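Local coordinates for glutathione S-transferase, N-terminal domain protein (PDB 4NAX), which binds oxidized glutathione disulfide and, as a member of the glutathione transferase superfamily, is probably a transferase, at residues G125-F136 against Y153-L164; E3-R11 against L75-P86. All blocks are in the same frame, centred on the assembly; numbering follows the deposited sequence.

Contact 2 comes first along the chain and is complete before contact 1 begins. It belongs to the thioredoxin-like N-terminal half, where the chain start 3-11 leans on two neighbouring strands, 73-76 and 85-88, of the four-stranded sheet. Contact 1 lies in the all-helical C-terminal half and joins helix 109-137 to helix 148-168. The two share no helix or strand. Their centres are 36 Å apart, on opposite sides of the centre of the chain, and their nearest atoms are about 21 Å apart. Both reach the second subunit, but contact 1 also borders the bound glutathione disulfide, whereas contact 2 is structural packing at the edge of its domain.

Contact 1: residues G125-F136 against Y153-L164; sequences GIGPMFGQVGFF and YVNESKRLLGVL. With GDS (oxidized glutathione disulfide), chain C.
Tyr153 and Met129 meet where two helices of the glutathione transferase C-terminal bundle, 109-137 and 148-168, pack at 142° between their directions, with axes 8.6 Å apart. Met129 is a knob in a hole formed by Tyr153, Glu156, Ser157 and Leu160. Its flexible thioether bends at chi2 and chi3, and SD comes to the edge of the Tyr153 ring, 3.9 Å from CD1, a Met-aromatic contact. Over one face of that ring lies Gln132 CB, 3.8 Å from the centroid in a CH-pi contact. The Phe136 ring meets it rim to rim, the planes nearly parallel. Tyrosine suits this place because its ring offers both face and edge for packing, while its OH hydrogen-bonds Gln132 OE1 of the second subunit. Within the same helix, Gln132 NE2 donates to Pro128 O (2.9 Å), an acceptor in the amide plane, which limits the amide's rotation. Gly127, Pro128 and Gly131 form part of the glutathione disulfide pocket; lacking side chains, both glycines let the ligand come close. Farther along, Leu160 sends CD1 to within 3.7 Å of Met129 CB, and Ile126 and Leu164 touch tip to tip. Small Ser157 admits the Phe130 ring, and its OG turns back to Tyr153 O at 2.9 Å.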
loop_
_atom_site.group_PDB
_atom_site.type_symbol
_atom_site.label_atom_id
_atom_site.label_comp_id
_atom_site.label_asym_id
_atom_site.label_seq_id
_atom_site.Cartn_x
_atom_site.Cartn_y
_atom_site.Cartn_z
ATOM N N GLY A 125 -0.191 3.641 5.288
ATOM C CA GLY A 125 -0.335 4.366 6.550
ATOM C C GLY A 125 -1.231 3.634 7.525
ATOM O O GLY A 125 -0.785 3.131 8.549
ATOM N N ILE A 126 -2.527 3.575 7.203
ATOM C CA ILE A 126 -3.508 3.011 8.116
ATOM C C ILE A 126 -3.163 1.594 8.553
ATOM O O ILE A 126 -3.096 1.301 9.737
ATOM C CB ILE A 126 -4.910 3.069 7.494
ATOM C CG1 ILE A 126 -5.364 4.510 7.211
ATOM C CG2 ILE A 126 -5.903 2.272 8.320
ATOM C CD1 ILE A 126 -5.657 5.322 8.446
ATOM N N GLY A 127 -2.999 0.691 7.592
ATOM C CA GLY A 127 -2.727 -0.710 7.957
ATOM C C GLY A 127 -1.430 -0.873 8.743
ATOM O O GLY A 127 -1.417 -1.442 9.822
ATOM N N PRO A 128 -0.316 -0.378 8.179
ATOM C CA PRO A 128 0.965 -0.624 8.848
ATOM C C PRO A 128 1.021 0.020 10.227
ATOM O O PRO A 128 1.515 -0.593 11.167
ATOM C CB PRO A 128 1.980 -0.007 7.865
ATOM C CG PRO A 128 1.352 -0.227 6.516
ATOM C CD PRO A 128 -0.123 0.055 6.773
ATOM N N MET A 129 0.499 1.239 10.362
ATOM C CA MET A 129 0.609 1.960 11.633
ATOM C C MET A 129 -0.372 1.470 12.670
ATOM O O MET A 129 -0.003 1.281 13.835
ATOM C CB MET A 129 0.529 3.464 11.401
ATOM C CG MET A 129 1.644 3.963 10.491
ATOM S SD MET A 129 3.303 3.715 11.201
ATOM C CE MET A 129 3.911 2.409 10.218
ATOM N N PHE A 130 -1.628 1.243 12.283
ATOM C CA PHE A 130 -2.559 0.700 13.232
ATOM C C PHE A 130 -2.090 -0.679 13.704
ATOM O O PHE A 130 -2.233 -1.045 14.872
ATOM C CB PHE A 130 -3.997 0.600 12.677
ATOM C CG PHE A 130 -4.728 1.908 12.472
ATOM C CD1 PHE A 130 -4.142 3.148 12.581
ATOM C CD2 PHE A 130 -6.073 1.845 12.098
ATOM C CE1 PHE A 130 -4.875 4.301 12.340
ATOM C CE2 PHE A 130 -6.794 2.984 11.845
ATOM C CZ PHE A 130 -6.195 4.218 11.969
ATOM N N GLY A 131 -1.518 -1.455 12.790
ATOM C CA GLY A 131 -1.006 -2.757 13.160
ATOM C C GLY A 131 0.079 -2.679 14.224
ATOM O O GLY A 131 0.169 -3.559 15.078
ATOM N N GLN A 132 0.907 -1.632 14.197
ATOM C CA GLN A 132 1.926 -1.473 15.227
ATOM C C GLN A 132 1.318 -1.094 16.573
ATOM O O GLN A 132 1.841 -1.494 17.610
ATOM C CB GLN A 132 3.011 -0.470 14.835
ATOM C CG GLN A 132 3.702 -0.719 13.496
ATOM C CD GLN A 132 3.920 -2.177 13.213
ATOM O OE1 GLN A 132 4.631 -2.867 13.944
ATOM N NE2 GLN A 132 3.309 -2.661 12.152
ATOM N N VAL A 133 0.223 -0.330 16.573
ATOM C CA VAL A 133 -0.500 -0.090 17.821
ATOM C C VAL A 133 -0.977 -1.432 18.392
ATOM O O VAL A 133 -0.882 -1.667 19.595
ATOM C CB VAL A 133 -1.671 0.881 17.651
ATOM C CG1 VAL A 133 -2.490 0.985 18.935
ATOM C CG2 VAL A 133 -1.123 2.255 17.259
ATOM N N GLY A 134 -1.486 -2.319 17.538
ATOM C CA GLY A 134 -1.869 -3.632 17.999
ATOM C C GLY A 134 -0.694 -4.345 18.660
ATOM O O GLY A 134 -0.827 -4.917 19.755
ATOM N N PHE A 135 0.479 -4.299 18.035
ATOM C CA PHE A 135 1.633 -4.971 18.627
ATOM C C PHE A 135 1.977 -4.413 20.009
ATOM O O PHE A 135 2.227 -5.179 20.947
ATOM C CB PHE A 135 2.874 -4.902 17.741
ATOM C CG PHE A 135 4.020 -5.677 18.311
ATOM C CD1 PHE A 135 3.962 -7.065 18.353
ATOM C CD2 PHE A 135 5.100 -5.035 18.899
ATOM C CE1 PHE A 135 4.976 -7.794 18.952
ATOM C CE2 PHE A 135 6.115 -5.758 19.488
ATOM C CZ PHE A 135 6.054 -7.135 19.512
ATOM N N PHE A 136 2.000 -3.085 20.127
ATOM C CA PHE A 136 2.463 -2.410 21.342
ATOM C C PHE A 136 1.410 -2.167 22.414
ATOM O O PHE A 136 1.736 -1.706 23.517
ATOM C CB PHE A 136 3.203 -1.114 20.988
ATOM C CG PHE A 136 4.551 -1.356 20.360
ATOM C CD1 PHE A 136 5.597 -1.871 21.126
ATOM C CD2 PHE A 136 4.777 -1.113 19.017
ATOM C CE1 PHE A 136 6.823 -2.125 20.567
ATOM C CE2 PHE A 136 6.016 -1.359 18.446
ATOM C CZ PHE A 136 7.045 -1.858 19.226
ATOM N N TYR A 153 3.722 4.961 17.636
ATOM C CA TYR A 153 2.684 4.399 16.770
ATOM C C TYR A 153 1.271 4.878 17.134
ATOM O O TYR A 153 0.435 5.108 16.249
ATOM C CB TYR A 153 2.823 2.860 16.655
ATOM C CG TYR A 153 4.186 2.541 16.068
ATOM C CD1 TYR A 153 4.499 2.918 14.779
ATOM C CD2 TYR A 153 5.178 1.968 16.825
ATOM C CE1 TYR A 153 5.750 2.722 14.248
ATOM C CE2 TYR A 153 6.443 1.775 16.309
ATOM C CZ TYR A 153 6.730 2.155 15.027
ATOM O OH TYR A 153 8.012 1.985 14.562
ATOM N N VAL A 154 1.027 5.111 18.418
ATOM C CA VAL A 154 -0.228 5.715 18.847
ATOM C C VAL A 154 -0.358 7.138 18.286
ATOM O O VAL A 154 -1.392 7.518 17.735
ATOM C CB VAL A 154 -0.355 5.724 20.380
ATOM C CG1 VAL A 154 -1.500 6.609 20.856
ATOM C CG2 VAL A 154 -0.534 4.295 20.855
ATOM N N ASN A 155 0.683 7.950 18.450
ATOM C CA ASN A 155 0.654 9.315 17.965
ATOM C C ASN A 155 0.495 9.355 16.455
ATOM O O ASN A 155 -0.257 10.173 15.924
ATOM C CB ASN A 155 1.891 10.068 18.429
ATOM C CG ASN A 155 1.820 10.421 19.910
ATOM O OD1 ASN A 155 0.734 10.603 20.465
ATOM N ND2 ASN A 155 2.975 10.487 20.566
ATOM N N GLU A 156 1.179 8.460 15.746
ATOM C CA GLU A 156 1.029 8.417 14.293
ATOM C C GLU A 156 -0.376 7.982 13.887
ATOM O O GLU A 156 -0.954 8.523 12.939
ATOM C CB GLU A 156 2.099 7.538 13.668
ATOM C CG GLU A 156 1.963 7.339 12.178
ATOM C CD GLU A 156 2.030 8.610 11.347
ATOM O OE1 GLU A 156 2.353 9.712 11.865
ATOM O OE2 GLU A 156 1.709 8.507 10.147
ATOM N N SER A 157 -0.944 7.021 14.614
ATOM C CA SER A 157 -2.304 6.581 14.336
ATOM C C SER A 157 -3.317 7.685 14.588
ATOM O O SER A 157 -4.264 7.845 13.828
ATOM C CB SER A 157 -2.632 5.319 15.144
ATOM O OG SER A 157 -1.817 4.245 14.700
ATOM N N LYS A 158 -3.121 8.456 15.663
ATOM C CA LYS A 158 -3.942 9.642 15.907
ATOM C C LYS A 158 -3.824 10.636 14.756
ATOM O O LYS A 158 -4.826 11.206 14.334
ATOM C CB LYS A 158 -3.546 10.326 17.213
ATOM C CG LYS A 158 -3.899 9.607 18.485
ATOM C CD LYS A 158 -3.354 10.432 19.664
ATOM C CE LYS A 158 -3.841 10.018 21.034
ATOM N NZ LYS A 158 -3.368 11.018 22.044
ATOM N N ARG A 159 -2.612 10.865 14.270
ATOM C CA ARG A 159 -2.398 11.793 13.151
ATOM C C ARG A 159 -3.176 11.328 11.909
ATOM O O ARG A 159 -3.880 12.100 11.259
ATOM C CB ARG A 159 -0.901 11.951 12.826
ATOM C CG ARG A 159 -0.600 13.103 11.885
ATOM C CD ARG A 159 0.819 13.045 11.350
ATOM N NE ARG A 159 0.984 11.866 10.516
ATOM C CZ ARG A 159 0.517 11.738 9.273
ATOM N NH1 ARG A 159 -0.061 12.757 8.645
ATOM N NH2 ARG A 159 0.633 10.582 8.648
ATOM N N LEU A 160 -3.076 10.044 11.595
ATOM C CA LEU A 160 -3.803 9.446 10.469
ATOM C C LEU A 160 -5.310 9.542 10.637
ATOM O O LEU A 160 -6.031 9.857 9.676
ATOM C CB LEU A 160 -3.403 7.965 10.300
ATOM C CG LEU A 160 -1.965 7.718 9.820
ATOM C CD1 LEU A 160 -1.545 6.272 10.037
ATOM C CD2 LEU A 160 -1.784 8.091 8.367
ATOM N N LEU A 161 -5.788 9.303 11.857
ATOM C CA LEU A 161 -7.209 9.491 12.139
ATOM C C LEU A 161 -7.663 10.927 11.896
ATOM O O LEU A 161 -8.759 11.156 11.404
ATOM C CB LEU A 161 -7.552 9.052 13.564
ATOM C CG LEU A 161 -7.592 7.531 13.756
ATOM C CD1 LEU A 161 -7.523 7.164 15.230
ATOM C CD2 LEU A 161 -8.825 6.901 13.114
ATOM N N GLY A 162 -6.808 11.886 12.245
ATOM C CA GLY A 162 -7.112 13.281 11.999
ATOM C C GLY A 162 -7.215 13.598 10.520
ATOM O O GLY A 162 -8.089 14.352 10.094
ATOM N N VAL A 163 -6.317 13.026 9.729
ATOM C CA VAL A 163 -6.384 13.193 8.276
ATOM C C VAL A 163 -7.728 12.671 7.764
ATOM O O VAL A 163 -8.411 13.342 6.989
ATOM C CB VAL A 163 -5.205 12.490 7.562
ATOM C CG1 VAL A 163 -5.377 12.544 6.069
ATOM C CG2 VAL A 163 -3.869 13.128 7.953
ATOM N N LEU A 164 -8.109 11.478 8.202
ATOM C CA LEU A 164 -9.394 10.929 7.817
ATOM C C LEU A 164 -10.553 11.811 8.248
ATOM O O LEU A 164 -11.496 12.048 7.485
ATOM C CB LEU A 164 -9.592 9.532 8.396
ATOM C CG LEU A 164 -8.771 8.398 7.826
ATOM C CD1 LEU A 164 -9.114 7.126 8.580
ATOM C CD2 LEU A 164 -9.031 8.195 6.340
HETATM N N1 GDS C . 3.800 -10.828 11.599
HETATM C CA1 GDS C . 2.778 -9.934 12.140
HETATM C C1 GDS C . 3.317 -9.136 13.305
HETATM O OE1 GDS C . 2.735 -8.065 13.597
HETATM O OE2 GDS C . 4.309 -9.544 13.949
HETATM C CB1 GDS C . 1.570 -10.763 12.593
HETATM C CG1 GDS C . 0.282 -9.953 12.792
HETATM C CD1 GDS C . -0.225 -9.390 11.489
HETATM O O1 GDS C . 0.022 -9.944 10.433
HETATM N N2 GDS C . -0.927 -8.268 11.587
HETATM C CA2 GDS C . -1.554 -7.625 10.450
HETATM C C2 GDS C . -0.968 -6.260 10.206
HETATM O O2 GDS C . -0.666 -5.527 11.141
HETATM C CB2 GDS C . -3.058 -7.487 10.691
HETATM S SG2 GDS C . -3.966 -9.028 10.709
HETATM N N3 GDS C . -0.845 -5.883 8.935
HETATM C CA3 GDS C . -0.283 -4.598 8.557
HETATM C C3 GDS C . -0.853 -4.018 7.281
HETATM O OE3 GDS C . -0.128 -3.203 6.672
HETATM O OE4 GDS C . -2.008 -4.326 6.968
HETATM N N4 GDS C . -0.082 -12.402 8.685
HETATM C CA4 GDS C . 0.556 -13.700 8.721
HETATM C C4 GDS C . 1.985 -13.654 9.189
HETATM O OE5 GDS C . 2.626 -14.740 9.294
HETATM O OE6 GDS C . 2.466 -12.534 9.500
HETATM C C5 GDS C . -0.970 -12.108 7.744
HETATM O O5 GDS C . -1.255 -12.903 6.855
HETATM C CA5 GDS C . -1.652 -10.761 7.833
HETATM N N5 GDS C . -1.758 -10.166 6.504
HETATM C CB5 GDS C . -3.039 -10.968 8.443
HETATM S SG5 GDS C . -4.047 -9.488 8.549
HETATM C CA6 GDS C . -0.811 -6.862 2.995
HETATM C C6 GDS C . -2.212 -6.835 2.463
HETATM O OE7 GDS C . -2.699 -7.905 2.024
HETATM O OE8 GDS C . -2.817 -5.737 2.478
HETATM N N6 GDS C . -0.162 -5.560 2.737
HETATM C CB6 GDS C . -0.823 -7.166 4.494
HETATM C CG6 GDS C . -1.369 -8.569 4.778
HETATM C CD6 GDS C . -1.228 -8.972 6.221
HETATM O O6 GDS C . -0.702 -8.233 7.061
#

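Contact 2: residues E3-R11 against L75-P86; sequences ELSAFPITR and LDPNGPGGQPLP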
loop_
_atom_site.group_PDB
_atom_site.type_symbol
_atom_site.label_atom_id
_atom_site.label_comp_id
_atom_site.label_asym_id
_atom_site.label_seq_id
_atom_site.Cartn_x
_atom_site.Cartn_y
_atom_site.Cartn_z
ATOM N N GLU A 3 -8.262 -25.690 -15.120
ATOM C CA GLU A 3 -6.847 -26.089 -14.847
ATOM C C GLU A 3 -6.321 -25.528 -13.510
ATOM O O GLU A 3 -5.151 -25.123 -13.421
ATOM C CB GLU A 3 -5.934 -25.652 -16.012
ATOM C CG GLU A 3 -6.047 -24.170 -16.371
ATOM C CD GLU A 3 -4.711 -23.504 -16.665
ATOM O OE1 GLU A 3 -4.511 -23.045 -17.815
ATOM O OE2 GLU A 3 -3.862 -23.426 -15.749
ATOM N N LEU A 4 -7.161 -25.513 -12.467
ATOM C CA LEU A 4 -6.700 -24.980 -11.172
ATOM C C LEU A 4 -5.682 -25.901 -10.516
ATOM O O LEU A 4 -4.914 -25.451 -9.684
ATOM C CB LEU A 4 -7.851 -24.675 -10.195
ATOM C CG LEU A 4 -8.766 -23.496 -10.542
ATOM C CD1 LEU A 4 -9.643 -23.110 -9.356
ATOM C CD2 LEU A 4 -7.993 -22.282 -11.034
ATOM N N SER A 5 -5.672 -27.172 -10.917
ATOM C CA SER A 5 -4.722 -28.160 -10.400
ATOM C C SER A 5 -3.244 -27.822 -10.664
ATOM O O SER A 5 -2.362 -28.358 -9.998
ATOM C CB SER A 5 -5.061 -29.553 -10.946
ATOM O OG SER A 5 -4.793 -29.700 -12.341
ATOM N N ALA A 6 -2.978 -26.926 -11.612
ATOM C CA ALA A 6 -1.619 -26.405 -11.860
ATOM C C ALA A 6 -1.074 -25.539 -10.712
ATOM O O ALA A 6 0.126 -25.298 -10.628
ATOM C CB ALA A 6 -1.590 -25.607 -13.157
ATOM N N PHE A 7 -1.971 -25.059 -9.854
ATOM C CA PHE A 7 -1.613 -24.216 -8.731
ATOM C C PHE A 7 -1.564 -25.071 -7.473
ATOM O O PHE A 7 -2.607 -25.543 -7.012
ATOM C CB PHE A 7 -2.648 -23.100 -8.603
ATOM C CG PHE A 7 -2.618 -22.162 -9.764
ATOM C CD1 PHE A 7 -3.324 -22.459 -10.923
ATOM C CD2 PHE A 7 -1.865 -21.001 -9.712
ATOM C CE1 PHE A 7 -3.261 -21.617 -12.018
ATOM C CE2 PHE A 7 -1.805 -20.151 -10.796
ATOM C CZ PHE A 7 -2.508 -20.451 -11.952
ATOM N N PRO A 8 -0.358 -25.266 -6.894
ATOM C CA PRO A 8 -0.251 -26.150 -5.728
ATOM C C PRO A 8 -1.088 -25.759 -4.516
ATOM O O PRO A 8 -1.397 -26.600 -3.684
ATOM C CB PRO A 8 1.244 -26.105 -5.392
ATOM C CG PRO A 8 1.903 -25.832 -6.700
ATOM C CD PRO A 8 0.973 -24.914 -7.435
ATOM N N ILE A 9 -1.480 -24.496 -4.409
ATOM C CA ILE A 9 -2.349 -24.104 -3.305
ATOM C C ILE A 9 -3.617 -24.973 -3.246
ATOM O O ILE A 9 -4.152 -25.236 -2.159
ATOM C CB ILE A 9 -2.657 -22.590 -3.366
ATOM C CG1 ILE A 9 -3.250 -22.119 -2.034
ATOM C CG2 ILE A 9 -3.562 -22.234 -4.529
ATOM C CD1 ILE A 9 -3.232 -20.615 -1.843
ATOM N N THR A 10 -4.086 -25.413 -4.414
ATOM C CA THR A 10 -5.323 -26.182 -4.498
ATOM C C THR A 10 -5.169 -27.606 -3.971
ATOM O O THR A 10 -6.165 -28.289 -3.735
ATOM C CB THR A 10 -5.889 -26.224 -5.926
ATOM O OG1 THR A 10 -4.997 -26.954 -6.787
ATOM C CG2 THR A 10 -6.131 -24.797 -6.469
ATOM N N ARG A 11 -3.928 -28.050 -3.776
ATOM C CA ARG A 11 -3.693 -29.348 -3.150
ATOM C C ARG A 11 -4.064 -29.286 -1.674
ATOM O O ARG A 11 -4.586 -30.244 -1.107
ATOM C CB ARG A 11 -2.226 -29.775 -3.298
ATOM C CG ARG A 11 -1.831 -30.088 -4.727
ATOM C CD ARG A 11 -0.341 -30.341 -4.845
ATOM N NE ARG A 11 0.144 -30.012 -6.183
ATOM C CZ ARG A 11 1.417 -29.772 -6.498
ATOM N NH1 ARG A 11 2.369 -29.781 -5.566
ATOM N NH2 ARG A 11 1.740 -29.503 -7.760
ATOM N N LEU A 75 -7.273 -16.907 -6.148
ATOM C CA LEU A 75 -7.012 -17.577 -7.434
ATOM C C LEU A 75 -8.322 -17.508 -8.202
ATOM O O LEU A 75 -9.297 -18.174 -7.846
ATOM C CB LEU A 75 -6.548 -19.004 -7.226
ATOM C CG LEU A 75 -6.250 -19.797 -8.498
ATOM C CD1 LEU A 75 -5.207 -19.124 -9.370
ATOM C CD2 LEU A 75 -5.812 -21.194 -8.087
ATOM N N ASP A 76 -8.373 -16.641 -9.210
ATOM C CA ASP A 76 -9.599 -16.442 -9.988
ATOM C C ASP A 76 -9.493 -17.281 -11.255
ATOM O O ASP A 76 -8.670 -16.968 -12.122
ATOM C CB ASP A 76 -9.760 -14.988 -10.380
ATOM C CG ASP A 76 -11.084 -14.689 -11.059
ATOM O OD1 ASP A 76 -11.875 -15.634 -11.227
ATOM O OD2 ASP A 76 -11.333 -13.529 -11.418
ATOM N N PRO A 77 -10.315 -18.339 -11.390
ATOM C CA PRO A 77 -10.238 -19.131 -12.622
ATOM C C PRO A 77 -10.620 -18.305 -13.856
ATOM O O PRO A 77 -10.166 -18.624 -14.976
ATOM C CB PRO A 77 -11.227 -20.273 -12.390
ATOM C CG PRO A 77 -12.180 -19.768 -11.367
ATOM C CD PRO A 77 -11.404 -18.806 -10.509
ATOM N N ASN A 78 -11.461 -17.297 -13.651
ATOM C CA ASN A 78 -11.962 -16.439 -14.722
ATOM C C ASN A 78 -11.208 -15.119 -14.777
ATOM O O ASN A 78 -11.799 -14.051 -14.774
ATOM C CB ASN A 78 -13.462 -16.235 -14.558
ATOM C CG ASN A 78 -14.177 -17.541 -14.282
ATOM O OD1 ASN A 78 -14.072 -18.476 -15.068
ATOM N ND2 ASN A 78 -14.864 -17.632 -13.142
ATOM N N GLY A 79 -9.882 -15.224 -14.835
ATOM C CA GLY A 79 -9.041 -14.045 -14.921
ATOM C C GLY A 79 -8.944 -13.540 -16.347
ATOM O O GLY A 79 -9.670 -13.992 -17.240
ATOM N N PRO A 80 -8.042 -12.595 -16.578
ATOM C CA PRO A 80 -7.824 -12.075 -17.913
ATOM C C PRO A 80 -7.626 -13.211 -18.911
ATOM O O PRO A 80 -6.881 -14.156 -18.683
ATOM C CB PRO A 80 -6.562 -11.232 -17.756
ATOM C CG PRO A 80 -6.640 -10.771 -16.345
ATOM C CD PRO A 80 -7.175 -11.952 -15.586
ATOM N N GLY A 81 -8.325 -13.077 -20.044
ATOM C CA GLY A 81 -8.279 -14.041 -21.111
ATOM C C GLY A 81 -9.005 -15.345 -20.816
ATOM O O GLY A 81 -8.893 -16.307 -21.578
ATOM N N GLY A 82 -9.745 -15.392 -19.708
ATOM C CA GLY A 82 -10.346 -16.648 -19.257
ATOM C C GLY A 82 -9.338 -17.626 -18.687
ATOM O O GLY A 82 -9.617 -18.804 -18.609
ATOM N N GLN A 83 -8.152 -17.129 -18.324
ATOM C CA GLN A 83 -7.085 -17.924 -17.731
ATOM C C GLN A 83 -7.037 -17.626 -16.222
ATOM O O GLN A 83 -7.372 -16.525 -15.817
ATOM C CB GLN A 83 -5.729 -17.567 -18.381
ATOM C CG GLN A 83 -5.599 -17.934 -19.848
ATOM C CD GLN A 83 -5.667 -19.418 -20.036
ATOM O OE1 GLN A 83 -6.748 -19.967 -20.213
ATOM N NE2 GLN A 83 -4.525 -20.092 -19.932
ATOM N N PRO A 84 -6.600 -18.599 -15.397
ATOM C CA PRO A 84 -6.511 -18.307 -13.964
ATOM C C PRO A 84 -5.579 -17.150 -13.641
ATOM O O PRO A 84 -4.540 -16.985 -14.283
ATOM C CB PRO A 84 -6.000 -19.622 -13.360
ATOM C CG PRO A 84 -6.495 -20.658 -14.315
ATOM C CD PRO A 84 -6.316 -20.020 -15.668
ATOM N N LEU A 85 -5.965 -16.351 -12.654
ATOM C CA LEU A 85 -5.127 -15.273 -12.163
ATOM C C LEU A 85 -4.872 -15.467 -10.672
ATOM O O LEU A 85 -5.823 -15.387 -9.888
ATOM C CB LEU A 85 -5.803 -13.922 -12.373
ATOM C CG LEU A 85 -4.967 -12.728 -11.902
ATOM C CD1 LEU A 85 -3.823 -12.473 -12.871
ATOM C CD2 LEU A 85 -5.796 -11.480 -11.713
ATOM N N PRO A 86 -3.617 -15.711 -10.280
ATOM C CA PRO A 86 -3.226 -15.681 -8.872
ATOM C C PRO A 86 -2.958 -14.246 -8.449
ATOM O O PRO A 86 -2.457 -13.456 -9.244
ATOM C CB PRO A 86 -1.938 -16.474 -8.862
ATOM C CG PRO A 86 -1.309 -16.152 -10.198
ATOM C CD PRO A 86 -2.456 -15.954 -11.153
#
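This is an apolar surface contact in which the start of the chain packs against the edge of the thioredoxin-like N-terminal domain, on strands 73-76 and 85-88 and the turn that joins them. These antiparallel strands form a beta hairpin, paired by backbone bonds between Asp76 and Leu85. Leu75 and Phe7 carry most of the contact. Leu75 extends away from its own backbone N (chi1 180°), which carries both methyls to residues 3-11. CD1 sits almost squarely over one face of the Phe7 ring, 3.7 Å from the centroid and 7° off the normal, a CH-pi contact. CD2 packs on Phe7 CB and also meets Leu4 CD2 at 3.8 Å. A branched aliphatic chain suits this place because one residue can serve both neighbours. The Phe7 ring goes on to Pro84, just before strand 85-88, and Pro86 within it: its CE1 is 3.6 Å from Pro84 CB, and its CE2 approaches Pro86 CG. Leu4 CD2 also touches Pro77 CB and Pro84 CG, so the methyl nestles between the two ends of the hairpin turn. Prolines offer compact, rigid apolar surfaces here. Thr10 adds CG2 against Leu75, while its OG1 donates to Phe7 O at 2.8 Å; Thr10 N bonds the same oxygen, and this double grip helps fix the turn that carries the phenylalanine. Beyond the segments, Leu65 of helix 60-65 and Tyr24 of strand 21-25 also touch Leu75, and Pro86 O accepts a hydrogen bond from Gln114 of the second subunit. No hydrogen bond crosses between the segments, and exposed Glu3 is poorly ordered, so the chain start is held here by the fit of methyls, ring and prolines.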